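Local coordinates for CBS domain protein (Shewanella oneidensis, PDB 3LHH), which binds adenosine monophosphate between the paired CBS domains held in this fragment of a membrane protein, the whole of which may also bind flavin adenine dinucleotide, at residues A[89-94]-A[139-144]; A[99-102]-A[106-109]; A[127-132]-A[156-161]. All blocks are in the same frame, centred on the assembly; numbering follows the deposited sequence.

Contact 1: residues A[89-94]-A[139-144]; sequences VGIISA and MVFVVD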
loop_
_atom_site.group_PDB
_atom_site.type_symbol
_atom_site.label_atom_id
_atom_site.label_comp_id
_atom_site.label_asym_id
_atom_site.label_seq_id
_atom_site.Cartn_x
_atom_site.Cartn_y
_atom_site.Cartn_z
ATOM N N VAL A 89 2.057 -3.246 8.849
ATOM C CA VAL A 89 1.903 -4.682 9.021
ATOM C C VAL A 89 1.621 -5.400 7.693
ATOM O O VAL A 89 1.888 -6.592 7.567
ATOM C CB VAL A 89 0.821 -5.005 10.065
ATOM C CG1 VAL A 89 0.478 -6.473 10.039
ATOM C CG2 VAL A 89 1.312 -4.618 11.452
ATOM N N GLY A 90 1.092 -4.664 6.709
ATOM C CA GLY A 90 0.750 -5.226 5.411
ATOM C C GLY A 90 -0.300 -4.407 4.662
ATOM O O GLY A 90 -0.357 -3.191 4.766
ATOM N N ILE A 91 -1.154 -5.094 3.923
ATOM C CA ILE A 91 -2.025 -4.444 2.958
ATOM C C ILE A 91 -3.359 -5.170 2.928
ATOM O O ILE A 91 -3.424 -6.371 3.181
ATOM C CB ILE A 91 -1.393 -4.493 1.554
ATOM C CG1 ILE A 91 -0.201 -3.546 1.462
ATOM C CG2 ILE A 91 -2.396 -4.141 0.480
ATOM C CD1 ILE A 91 0.683 -3.859 0.266
ATOM N N ILE A 92 -4.424 -4.440 2.621
ATOM C CA ILE A 92 -5.755 -5.022 2.610
ATOM C C ILE A 92 -6.431 -4.642 1.309
ATOM O O ILE A 92 -6.277 -3.516 0.820
ATOM C CB ILE A 92 -6.582 -4.515 3.818
ATOM C CG1 ILE A 92 -7.009 -5.690 4.691
ATOM C CG2 ILE A 92 -7.799 -3.732 3.387
ATOM C CD1 ILE A 92 -6.580 -5.542 6.133
ATOM N N SER A 93 -7.165 -5.598 0.746
ATOM C CA SER A 93 -8.022 -5.350 -0.398
ATOM C C SER A 93 -9.354 -4.784 0.082
ATOM O O SER A 93 -9.996 -5.364 0.959
ATOM C CB SER A 93 -8.267 -6.657 -1.148
ATOM O OG SER A 93 -9.393 -6.539 -1.989
ATOM N N ALA A 94 -9.771 -3.659 -0.487
ATOM C CA ALA A 94 -11.021 -3.053 -0.071
ATOM C C ALA A 94 -12.196 -3.984 -0.386
ATOM O O ALA A 94 -13.118 -4.153 0.421
ATOM C CB ALA A 94 -11.203 -1.713 -0.755
HETATM N N MSE A 139 1.547 -3.143 -5.048
HETATM C CA MSE A 139 2.009 -2.045 -4.207
HETATM C C MSE A 139 3.301 -2.424 -3.465
HETATM O O MSE A 139 3.401 -3.517 -2.922
HETATM C CB MSE A 139 0.886 -1.749 -3.210
HETATM C CG MSE A 139 1.137 -0.698 -2.177
HETATM SE SE MSE A 139 -0.551 -0.346 -1.207
HETATM C CE MSE A 139 -1.573 0.521 -2.624
ATOM N N VAL A 140 4.296 -1.539 -3.467
ATOM C CA VAL A 140 5.514 -1.749 -2.675
ATOM C C VAL A 140 5.803 -0.512 -1.833
ATOM O O VAL A 140 5.490 0.618 -2.234
ATOM C CB VAL A 140 6.762 -2.051 -3.542
ATOM C CG1 VAL A 140 6.562 -3.306 -4.389
ATOM C CG2 VAL A 140 7.102 -0.854 -4.412
ATOM N N PHE A 141 6.384 -0.730 -0.658
ATOM C CA PHE A 141 6.759 0.359 0.233
ATOM C C PHE A 141 8.232 0.715 0.066
ATOM O O PHE A 141 9.087 -0.159 -0.064
ATOM C CB PHE A 141 6.461 -0.008 1.684
ATOM C CG PHE A 141 5.004 -0.272 1.954
ATOM C CD1 PHE A 141 4.046 0.702 1.694
ATOM C CD2 PHE A 141 4.588 -1.485 2.475
ATOM C CE1 PHE A 141 2.701 0.454 1.938
ATOM C CE2 PHE A 141 3.243 -1.730 2.731
ATOM C CZ PHE A 141 2.303 -0.767 2.456
ATOM N N VAL A 142 8.516 2.007 0.087
ATOM C CA VAL A 142 9.862 2.503 -0.098
ATOM C C VAL A 142 10.397 3.137 1.188
ATOM O O VAL A 142 9.723 3.966 1.801
ATOM C CB VAL A 142 9.887 3.539 -1.223
ATOM C CG1 VAL A 142 11.309 4.031 -1.459
ATOM C CG2 VAL A 142 9.298 2.936 -2.504
ATOM N N VAL A 143 11.601 2.736 1.596
ATOM C CA VAL A 143 12.229 3.274 2.805
ATOM C C VAL A 143 13.526 3.999 2.460
ATOM O O VAL A 143 14.146 3.701 1.439
ATOM C CB VAL A 143 12.559 2.163 3.836
ATOM C CG1 VAL A 143 11.316 1.338 4.136
ATOM C CG2 VAL A 143 13.688 1.265 3.312
ATOM N N ASP A 144 13.930 4.946 3.306
ATOM C CA ASP A 144 15.228 5.610 3.143
ATOM C C ASP A 144 16.337 4.830 3.850
ATOM O O ASP A 144 16.136 3.690 4.277
ATOM C CB ASP A 144 15.190 7.083 3.596
ATOM C CG ASP A 144 14.818 7.253 5.077
ATOM O OD1 ASP A 144 15.017 6.311 5.883
ATOM O OD2 ASP A 144 14.329 8.350 5.433
#
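Strands 89-93 and 139-143 face each other across the middle of the CBS pair, running roughly antiparallel at 150° with their axes 9.2 Å apart. They belong to two different sheets: 88-93 pairs with 77-81, and 139-143 lies between 149-154 and 117-120. No hydrogen bond passes between them, and the gap is bridged mainly by side chains. Ile91 reaches across from the first strand and meets both Met139 and Phe141. Its CG1 lies anti to the carbonyl carbon (chi1 -72°) and the chain runs on to Ile91 CD1, which sits 4.0 Å from the selenium SE of Met139, a selenomethionine here. The same branch passes the Phe141 ring obliquely, with Ile91 CG1 3.9 Å from Phe141 CZ. All three side chains are buried. Met139 also touches the bound AMP, so this apolar seam backs directly onto the nucleotide pocket. Phe118, Pro79 and Leu152 pack round the Phe141 ring. Val89 and Gly90 share one partner, Val80, which makes a classic bulge. At the backbone angles of Gly90, any side chain would collide with the carbonyl oxygen before it. Gly90 O meets the Phe141 ring edge-on, close to the ring plane, 4.3 Å from Phe141 CZ.

Contact 2: residues A[99-102]-A[106-109]; sequences SESI and RLEL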
loop_
_atom_site.group_PDB
_atom_site.type_symbol
_atom_site.label_atom_id
_atom_site.label_comp_id
_atom_site.label_asym_id
_atom_site.label_seq_id
_atom_site.Cartn_x
_atom_site.Cartn_y
_atom_site.Cartn_z
ATOM N N SER A 99 -16.651 -6.858 1.031
ATOM C CA SER A 99 -17.349 -8.100 0.712
ATOM C C SER A 99 -17.701 -8.802 2.000
ATOM O O SER A 99 -18.867 -9.094 2.247
ATOM C CB SER A 99 -16.491 -9.034 -0.150
ATOM O OG SER A 99 -16.392 -8.560 -1.479
ATOM N N GLU A 100 -16.683 -9.065 2.815
ATOM C CA GLU A 100 -16.852 -9.826 4.046
ATOM C C GLU A 100 -17.539 -9.043 5.152
ATOM O O GLU A 100 -17.823 -9.586 6.215
ATOM C CB GLU A 100 -15.501 -10.285 4.562
ATOM C CG GLU A 100 -14.850 -11.358 3.729
ATOM C CD GLU A 100 -13.689 -11.990 4.456
ATOM O OE1 GLU A 100 -12.988 -12.830 3.853
ATOM O OE2 GLU A 100 -13.481 -11.641 5.638
ATOM N N SER A 101 -17.767 -7.757 4.927
ATOM C CA SER A 101 -18.487 -6.959 5.902
ATOM C C SER A 101 -19.966 -7.024 5.562
ATOM O O SER A 101 -20.799 -7.351 6.404
ATOM C CB SER A 101 -18.010 -5.515 5.872
ATOM O OG SER A 101 -18.394 -4.863 7.058
ATOM N N ILE A 102 -20.278 -6.703 4.311
ATOM C CA ILE A 102 -21.622 -6.836 3.773
ATOM C C ILE A 102 -22.088 -8.277 3.935
ATOM O O ILE A 102 -23.279 -8.543 4.086
ATOM C CB ILE A 102 -21.643 -6.442 2.284
ATOM C CG1 ILE A 102 -21.620 -4.922 2.149
ATOM C CG2 ILE A 102 -22.852 -7.039 1.567
ATOM C CD1 ILE A 102 -21.392 -4.453 0.739
ATOM N N ARG A 106 -18.273 -12.949 10.974
ATOM C CA ARG A 106 -17.430 -12.493 12.069
ATOM C C ARG A 106 -16.075 -12.102 11.504
ATOM O O ARG A 106 -15.329 -12.946 11.005
ATOM C CB ARG A 106 -17.279 -13.584 13.129
ATOM C CG ARG A 106 -16.594 -13.113 14.401
ATOM C CD ARG A 106 -15.477 -14.056 14.774
ATOM N NE ARG A 106 -14.589 -13.479 15.775
ATOM C CZ ARG A 106 -13.368 -13.937 16.030
ATOM N NH1 ARG A 106 -12.899 -14.973 15.348
ATOM N NH2 ARG A 106 -12.616 -13.362 16.958
ATOM N N LEU A 107 -15.763 -10.814 11.591
ATOM C CA LEU A 107 -14.653 -10.247 10.842
ATOM C C LEU A 107 -13.640 -9.580 11.757
ATOM O O LEU A 107 -13.984 -8.684 12.530
ATOM C CB LEU A 107 -15.192 -9.222 9.839
ATOM C CG LEU A 107 -14.201 -8.529 8.908
ATOM C CD1 LEU A 107 -13.436 -9.573 8.133
ATOM C CD2 LEU A 107 -14.934 -7.581 7.961
ATOM N N GLU A 108 -12.388 -10.019 11.670
ATOM C CA GLU A 108 -11.305 -9.338 12.366
ATOM C C GLU A 108 -10.328 -8.832 11.312
ATOM O O GLU A 108 -9.827 -9.603 10.497
ATOM C CB GLU A 108 -10.597 -10.269 13.367
ATOM C CG GLU A 108 -11.525 -11.091 14.284
ATOM C CD GLU A 108 -12.151 -10.286 15.425
ATOM O OE1 GLU A 108 -11.467 -9.418 16.002
ATOM O OE2 GLU A 108 -13.334 -10.534 15.754
ATOM N N LEU A 109 -10.058 -7.534 11.337
ATOM C CA LEU A 109 -9.248 -6.887 10.315
ATOM C C LEU A 109 -7.910 -7.583 10.075
ATOM O O LEU A 109 -7.457 -7.719 8.931
ATOM C CB LEU A 109 -8.998 -5.433 10.699
ATOM C CG LEU A 109 -8.459 -4.584 9.553
ATOM C CD1 LEU A 109 -9.261 -4.858 8.313
ATOM C CD2 LEU A 109 -8.497 -3.099 9.907
#
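Leu107 meets Glu100 with its CG anti to the backbone N (chi1 -178°), which carries both methyl groups toward the last turn of helix 94-102. On the helix, Glu100 has its CG anti to the carbonyl carbon (chi1 -70°), and its chain is extended beyond CG. The two side chains cross at about a right angle. Leu107 CD1 lies against the side chain of Glu100. Leu107 CD1 is 3.2 Å from Glu100 OE2 and also rests on Glu100 CB. The OE2 approach is a close carbon-to-oxygen contact, not a hydrogen bond. The other methyl, Leu107 CD2, turns to the helix backbone. Leu107 CD2 sits 3.9 Å from Glu100 O and 4.2 Å from Ser101 CA. Ser101 CB is only slightly farther from it, so Ser101 stands at the margin of the contact. No hydrogen bond joins the two segments.

An alanine in place of Leu107 would lack both methyls, and the Glu100 chain would probably lose its apolar neighbour and be freer to turn. Glu100 has a second tie, a weak hydrogen bond from Gln96 NE2 to its OE1. Leu97 of the helix and Leu112 of the following loop also pack on Leu107.

On the loop, Arg106 NH2 and Glu108 OE2 form a salt bridge of 3.2 Å. The CB atoms of these two residues point away from the helix. Glu108 CG lies over one face of the Arg106 guanidinium, 3.7 Å above its plane and offset toward the rim. This is plain surface packing: the contact joins the end of helix 94-102 to the loop that leads on to strand 117-120 in this CBS pair.

Contact 3: residues A[127-132]-A[156-161]; sequences ELLEHF and QDMMDA. With AMP (adenosine monophosphate), chain B.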
loop_
_atom_site.group_PDB
_atom_site.type_symbol
_atom_site.label_atom_id
_atom_site.label_comp_id
_atom_site.label_asym_id
_atom_site.label_seq_id
_atom_site.Cartn_x
_atom_site.Cartn_y
_atom_site.Cartn_z
ATOM N N GLU A 127 15.401 -1.632 -11.829
ATOM C CA GLU A 127 15.412 -2.508 -10.663
ATOM C C GLU A 127 14.045 -2.552 -9.985
ATOM O O GLU A 127 13.582 -3.604 -9.559
ATOM C CB GLU A 127 16.489 -2.049 -9.679
ATOM C CG GLU A 127 17.888 -2.064 -10.275
ATOM C CD GLU A 127 18.918 -1.400 -9.382
ATOM O OE1 GLU A 127 19.998 -1.993 -9.173
ATOM O OE2 GLU A 127 18.648 -0.286 -8.888
ATOM N N LEU A 128 13.389 -1.407 -9.898
ATOM C CA LEU A 128 12.054 -1.357 -9.301
ATOM C C LEU A 128 11.047 -2.112 -10.189
ATOM O O LEU A 128 10.271 -2.946 -9.708
ATOM C CB LEU A 128 11.609 0.092 -9.134
ATOM C CG LEU A 128 10.283 0.293 -8.410
ATOM C CD1 LEU A 128 10.353 -0.291 -6.998
ATOM C CD2 LEU A 128 9.946 1.758 -8.362
ATOM N N LEU A 129 11.072 -1.806 -11.483
ATOM C CA LEU A 129 10.261 -2.509 -12.470
ATOM C C LEU A 129 10.395 -4.031 -12.359
ATOM O O LEU A 129 9.395 -4.757 -12.314
ATOM C CB LEU A 129 10.692 -2.091 -13.866
ATOM C CG LEU A 129 9.689 -1.332 -14.711
ATOM C CD1 LEU A 129 9.385 -0.010 -14.050
ATOM C CD2 LEU A 129 10.275 -1.113 -16.071
ATOM N N GLU A 130 11.631 -4.516 -12.342
ATOM C CA GLU A 130 11.870 -5.948 -12.217
ATOM C C GLU A 130 11.365 -6.520 -10.901
ATOM O O GLU A 130 10.873 -7.650 -10.873
ATOM C CB GLU A 130 13.353 -6.290 -12.389
ATOM C CG GLU A 130 13.656 -6.809 -13.781
ATOM C CD GLU A 130 12.577 -7.781 -14.289
ATOM O OE1 GLU A 130 12.291 -8.797 -13.598
ATOM O OE2 GLU A 130 12.019 -7.521 -15.379
ATOM N N HIS A 131 11.490 -5.748 -9.816
ATOM C CA HIS A 131 10.942 -6.174 -8.527
ATOM C C HIS A 131 9.421 -6.385 -8.648
ATOM O O HIS A 131 8.891 -7.384 -8.158
ATOM C CB HIS A 131 11.279 -5.185 -7.396
ATOM C CG HIS A 131 10.700 -5.573 -6.066
ATOM N ND1 HIS A 131 9.416 -5.240 -5.683
ATOM C CD2 HIS A 131 11.215 -6.304 -5.049
ATOM C CE1 HIS A 131 9.172 -5.731 -4.482
ATOM N NE2 HIS A 131 10.245 -6.386 -4.078
ATOM N N PHE A 132 8.726 -5.468 -9.323
ATOM C CA PHE A 132 7.277 -5.623 -9.531
ATOM C C PHE A 132 6.940 -6.881 -10.346
ATOM O O PHE A 132 6.054 -7.667 -9.990
ATOM C CB PHE A 132 6.680 -4.399 -10.249
ATOM C CG PHE A 132 6.260 -3.277 -9.322
ATOM C CD1 PHE A 132 6.989 -2.094 -9.257
ATOM C CD2 PHE A 132 5.136 -3.403 -8.528
ATOM C CE1 PHE A 132 6.595 -1.055 -8.407
ATOM C CE2 PHE A 132 4.731 -2.370 -7.687
ATOM C CZ PHE A 132 5.463 -1.197 -7.633
ATOM N N GLN A 156 0.439 0.225 -11.097
ATOM C CA GLN A 156 -0.331 1.131 -11.946
ATOM C C GLN A 156 0.475 2.372 -12.292
ATOM O O GLN A 156 0.573 2.771 -13.449
ATOM C CB GLN A 156 -1.623 1.542 -11.237
ATOM C CG GLN A 156 -2.904 1.102 -11.934
ATOM C CD GLN A 156 -3.690 2.262 -12.539
ATOM O OE1 GLN A 156 -4.314 3.053 -11.823
ATOM N NE2 GLN A 156 -3.673 2.356 -13.867
ATOM N N ASP A 157 1.042 2.999 -11.266
ATOM C CA ASP A 157 1.831 4.201 -11.475
ATOM C C ASP A 157 3.085 3.905 -12.271
ATOM O O ASP A 157 3.543 4.725 -13.058
ATOM C CB ASP A 157 2.188 4.849 -10.136
ATOM C CG ASP A 157 1.004 5.562 -9.512
ATOM O OD1 ASP A 157 -0.008 5.738 -10.223
ATOM O OD2 ASP A 157 1.081 5.944 -8.321
HETATM N N MSE A 158 3.652 2.730 -12.041
HETATM C CA MSE A 158 4.816 2.298 -12.788
HETATM C C MSE A 158 4.526 2.108 -14.275
HETATM O O MSE A 158 5.345 2.460 -15.119
HETATM C CB MSE A 158 5.378 1.015 -12.194
HETATM C CG MSE A 158 6.227 1.271 -10.976
HETATM SE SE MSE A 158 8.071 1.686 -11.457
HETATM C CE MSE A 158 7.806 2.973 -12.898
HETATM N N MSE A 159 3.364 1.543 -14.587
HETATM C CA MSE A 159 2.972 1.342 -15.977
HETATM C C MSE A 159 2.589 2.645 -16.658
HETATM O O MSE A 159 2.905 2.850 -17.830
HETATM C CB MSE A 159 1.817 0.356 -16.076
HETATM C CG MSE A 159 2.260 -1.073 -15.859
HETATM SE SE MSE A 159 0.779 -2.307 -15.996
HETATM C CE MSE A 159 -0.618 -1.371 -14.994
ATOM N N ASP A 160 1.900 3.521 -15.935
ATOM C CA ASP A 160 1.541 4.815 -16.500
ATOM C C ASP A 160 2.799 5.574 -16.873
ATOM O O ASP A 160 2.839 6.269 -17.886
ATOM C CB ASP A 160 0.712 5.638 -15.522
ATOM C CG ASP A 160 -0.671 5.064 -15.309
ATOM O OD1 ASP A 160 -1.043 4.095 -16.009
ATOM O OD2 ASP A 160 -1.389 5.589 -14.440
ATOM N N ALA A 161 3.840 5.436 -16.061
ATOM C CA ALA A 161 5.060 6.187 -16.321
ATOM C C ALA A 161 5.818 5.621 -17.534
ATOM O O ALA A 161 6.453 6.358 -18.289
ATOM C CB ALA A 161 5.937 6.224 -15.089
HETATM P P AMP B . -6.625 2.921 -7.225
HETATM O O1P AMP B . -7.213 4.166 -6.597
HETATM O O2P AMP B . -6.618 1.737 -6.297
HETATM O O3P AMP B . -7.091 2.617 -8.629
HETATM O "O5'" AMP B . -5.113 3.399 -7.465
HETATM C "C5'" AMP B . -4.843 4.461 -8.386
HETATM C "C4'" AMP B . -3.664 5.305 -7.899
HETATM O "O4'" AMP B . -3.950 5.937 -6.641
HETATM C "C3'" AMP B . -2.414 4.475 -7.626
HETATM O "O3'" AMP B . -1.646 4.209 -8.815
HETATM C "C2'" AMP B . -1.676 5.344 -6.631
HETATM O "O2'" AMP B . -1.146 6.444 -7.373
HETATM C "C1'" AMP B . -2.796 5.910 -5.780
HETATM N N9 AMP B . -3.140 5.055 -4.605
HETATM C C8 AMP B . -3.633 3.801 -4.649
HETATM N N7 AMP B . -3.870 3.304 -3.413
HETATM C C5 AMP B . -3.513 4.263 -2.539
HETATM C C6 AMP B . -3.525 4.399 -1.067
HETATM N N6 AMP B . -3.952 3.388 -0.262
HETATM N N1 AMP B . -3.102 5.570 -0.556
HETATM C C2 AMP B . -2.681 6.585 -1.345
HETATM N N3 AMP B . -2.645 6.525 -2.691
HETATM C C4 AMP B . -3.041 5.406 -3.328
#
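Met158, a selenomethionine, reaches from helix 156-161 to three side chains of helix 127-132. Met158 SE lies 3.4 Å from Leu129 CD1 and 3.6 Å from Leu128 CD2. Met158 CG comes to 3.5 Å from Phe132 CE1, approaching the ring obliquely. Met158 SE is 5.4 Å from the Phe132 ring centroid and 63° off the ring normal, an oblique Met-aromatic contact. The Met158 chain is bent at chi2 (-86°) and again at chi3, which folds its end back among the two leucines. Leu129 CD1 also touches Met158 CE.

The two helices are those of the second CBS domain, and they pack against its sheet. Their short segments run at 129° with axes 11.1 Å apart. Val153 of strand 149-154 touches Leu128, Phe132 and Met158, and Leu47 touches Met158.

One residue before Met158, Asp157 serves the nucleotide. Its carboxylate takes both ribose hydroxyls. AMP O3' bonds Asp157 OD1 at 2.6 Å. AMP O2' bonds Asp157 OD2 at 2.5 Å, so short that the exact length is doubtful. Two bonds to one carboxylate probably hold the sugar's orientation. Thr154 OG1 bonds both the Asp157 backbone N and AMP.

In the fold
From the N terminus, the chain first lays down strand 49-50, an edge of the sheet that later holds 139-143, then the sheet of 57-58, 77-81 and 88-93. Helix 94-102 follows, and contact 2 closes a short loop where the chain turns back beside it. That loop is nested inside the long one closed by contact 1, which ties the two sheets together across the CBS pair. Contact 3 opens on helix 125-135, before strand 139-143, and closes on helix 155-163, so contacts 1 and 3 cross. Met139 N on Phe132 CE2 joins them. Ile92 CD1 against Leu109 CD1 joins contacts 1 and 2. Contacts 2 and 3 lie on opposite sides of the chain's centre and do not touch.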